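Local coordinates for protein uroporphyrinogen-III C-methyltransferase (Pseudomonas denitrificans, PDB 1S4D) that methylates uroporphyrinogen III twice, at C-2 and C-7, with S-adenosyl-L-methionine to give precorrin-2, a step towards both cobalamin and siroheme, at residues K77-S82 and L116-V121. Residues are numbered along the deposited sequence; the frame is centred on the assembly and turned at random. Where two conformers were deposited one is given.
Sequences KQRDIS and LVEHQV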
loop_
_atom_site.group_PDB
_atom_site.type_symbol
_atom_site.label_atom_id
_atom_site.label_comp_id
_atom_site.label_asym_id
_atom_site.label_seq_id
_atom_site.Cartn_x
_atom_site.Cartn_y
_atom_site.Cartn_z
ATOM N N LYS B 77 3.639 24.763 -8.501
ATOM C CA LYS B 77 2.883 24.326 -7.334
ATOM C C LYS B 77 1.927 23.228 -7.803
ATOM O O LYS B 77 1.666 23.088 -9.002
ATOM C CB LYS B 77 2.146 25.491 -6.629
ATOM C CG LYS B 77 1.239 25.079 -5.398
ATOM C CD LYS B 77 1.989 25.132 -4.034
ATOM C CE LYS B 77 2.041 23.781 -3.335
ATOM N NZ LYS B 77 3.038 22.913 -4.005
ATOM N N GLN B 78 1.437 22.440 -6.852
ATOM C CA GLN B 78 0.507 21.356 -7.115
ATOM C C GLN B 78 -0.675 21.804 -7.959
ATOM O O GLN B 78 -1.093 21.094 -8.859
ATOM C CB GLN B 78 0.020 20.771 -5.783
ATOM C CG GLN B 78 -0.927 19.584 -5.897
ATOM C CD GLN B 78 -0.422 18.548 -6.871
ATOM O OE1 GLN B 78 0.701 18.081 -6.737
ATOM N NE2 GLN B 78 -1.237 18.203 -7.861
ATOM N N ARG B 79 -1.196 22.990 -7.658
ATOM C CA ARG B 79 -2.360 23.552 -8.342
ATOM C C ARG B 79 -2.104 23.678 -9.848
ATOM O O ARG B 79 -3.009 23.458 -10.658
ATOM C CB ARG B 79 -2.743 24.909 -7.716
ATOM C CG ARG B 79 -3.957 25.612 -8.342
ATOM C CD ARG B 79 -5.322 25.189 -7.783
ATOM N NE ARG B 79 -6.423 25.984 -8.341
ATOM C CZ ARG B 79 -7.717 25.623 -8.321
ATOM N NH1 ARG B 79 -8.643 26.419 -8.863
ATOM N NH2 ARG B 79 -8.091 24.466 -7.765
ATOM N N ASP B 80 -0.862 24.022 -10.205
ATOM C CA ASP B 80 -0.481 24.193 -11.594
ATOM C C ASP B 80 -0.592 22.867 -12.308
ATOM O O ASP B 80 -1.107 22.807 -13.410
ATOM C CB ASP B 80 0.946 24.747 -11.718
ATOM C CG ASP B 80 1.019 26.251 -11.502
ATOM O OD1 ASP B 80 2.145 26.773 -11.290
ATOM O OD2 ASP B 80 0.007 26.984 -11.520
ATOM N N ILE B 81 -0.107 21.806 -11.673
ATOM C CA ILE B 81 -0.194 20.472 -12.245
ATOM C C ILE B 81 -1.649 20.029 -12.387
ATOM O O ILE B 81 -2.017 19.377 -13.366
ATOM C CB ILE B 81 0.599 19.471 -11.389
ATOM C CG1 ILE B 81 2.092 19.805 -11.449
ATOM C CG2 ILE B 81 0.322 18.010 -11.829
ATOM C CD1 ILE B 81 2.904 19.099 -10.390
ATOM N N SER B 82 -2.468 20.393 -11.412
ATOM C CA SER B 82 -3.865 20.001 -11.412
ATOM C C SER B 82 -4.635 20.730 -12.503
ATOM O O SER B 82 -5.464 20.124 -13.184
ATOM C CB SER B 82 -4.506 20.256 -10.052
ATOM O OG SER B 82 -3.933 19.431 -9.060
ATOM N N LEU B 116 -9.923 18.205 -9.997
ATOM C CA LEU B 116 -10.716 17.593 -11.068
ATOM C C LEU B 116 -12.247 17.788 -10.836
ATOM O O LEU B 116 -12.956 18.288 -11.712
ATOM C CB LEU B 116 -10.331 16.125 -11.260
ATOM C CG LEU B 116 -9.214 15.704 -12.248
ATOM C CD1 LEU B 116 -8.506 16.840 -12.985
ATOM C CD2 LEU B 116 -8.182 14.792 -11.609
ATOM N N VAL B 117 -12.735 17.448 -9.645
ATOM C CA VAL B 117 -14.147 17.597 -9.332
ATOM C C VAL B 117 -14.650 19.051 -9.488
ATOM O O VAL B 117 -15.649 19.300 -10.170
ATOM C CB VAL B 117 -14.473 17.040 -7.939
ATOM C CG1 VAL B 117 -15.884 17.417 -7.541
ATOM C CG2 VAL B 117 -14.301 15.534 -7.935
ATOM N N GLU B 118 -13.935 19.991 -8.870
ATOM C CA GLU B 118 -14.208 21.421 -8.958
ATOM C C GLU B 118 -14.460 21.893 -10.401
ATOM O O GLU B 118 -15.312 22.748 -10.641
ATOM C CB GLU B 118 -13.022 22.169 -8.323
ATOM C CG GLU B 118 -12.951 23.692 -8.453
ATOM C CD GLU B 118 -11.567 24.213 -8.066
ATOM O OE1 GLU B 118 -10.830 23.495 -7.340
ATOM O OE2 GLU B 118 -11.185 25.325 -8.493
ATOM N N HIS B 119 -13.730 21.324 -11.354
ATOM C CA HIS B 119 -13.818 21.754 -12.749
ATOM C C HIS B 119 -14.598 20.771 -13.609
ATOM O O HIS B 119 -14.492 20.805 -14.843
ATOM C CB HIS B 119 -12.429 21.973 -13.344
ATOM C CG HIS B 119 -11.587 22.950 -12.586
ATOM N ND1 HIS B 119 -11.446 24.267 -12.972
ATOM C CD2 HIS B 119 -10.833 22.800 -11.471
ATOM C CE1 HIS B 119 -10.649 24.890 -12.123
ATOM N NE2 HIS B 119 -10.260 24.021 -11.204
ATOM N N GLN B 120 -15.372 19.897 -12.952
ATOM C CA GLN B 120 -16.334 19.004 -13.633
ATOM C C GLN B 120 -15.657 17.941 -14.526
ATOM O O GLN B 120 -16.202 17.537 -15.556
ATOM C CB GLN B 120 -17.368 19.805 -14.443
ATOM C CG GLN B 120 -18.109 20.867 -13.665
ATOM C CD GLN B 120 -19.240 20.283 -12.880
ATOM O OE1 GLN B 120 -19.047 19.870 -11.740
ATOM N NE2 GLN B 120 -20.424 20.227 -13.484
ATOM N N VAL B 121 -14.474 17.478 -14.135
ATOM C CA VAL B 121 -13.782 16.466 -14.928
ATOM C C VAL B 121 -13.904 15.105 -14.236
ATOM O O VAL B 121 -13.514 14.977 -13.080
ATOM C CB VAL B 121 -12.305 16.858 -15.142
ATOM C CG1 VAL B 121 -11.532 15.759 -15.832
ATOM C CG2 VAL B 121 -12.209 18.142 -15.935
#
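Arg79 and Glu118 reach for each other from facing helices and join in an end-on, two-pronged salt bridge. NH1 of Arg79 donates to OE2 of Glu118 at 2.8 Å, and NH2 of Arg79 to OE1 of Glu118 at 2.9 Å. Both bonds are nearly straight (164° and 167°) and use the syn sides of the carboxylate, whose plane lies only 16° from that of the guanidinium. NH1 and NH2 each serve a different oxygen. Arg79 gets there by a bend at chi2, while Glu118 runs out extended beyond CG. The ring of His119 has Arg79 NH1 at its edge, 3.7 Å from His119 NE2, and the same NE2 lies 3.1 Å from Glu118 OE2.

Deeper in, Gln78 NE2 donates to Ser82 OG (3.2 Å), one turn along the same helix, and also to Glu112 OE2, so this buried amide nitrogen is served twice. Beyond Glu118 the chain leaves the helix through a Schellman motif, with Gln120 N bonded to Val117 O and Val121 N to Leu116 O.

Ionic on its exposed side, the contact joins the first turn of helix 78-90 to the last turn of helix 109-118. Underneath, Leu116 packs on Val86 of the first helix and on Val17 and Leu19 of strand 16-21 in the parallel sheet, while Val117 meets Ala254 of the second subunit.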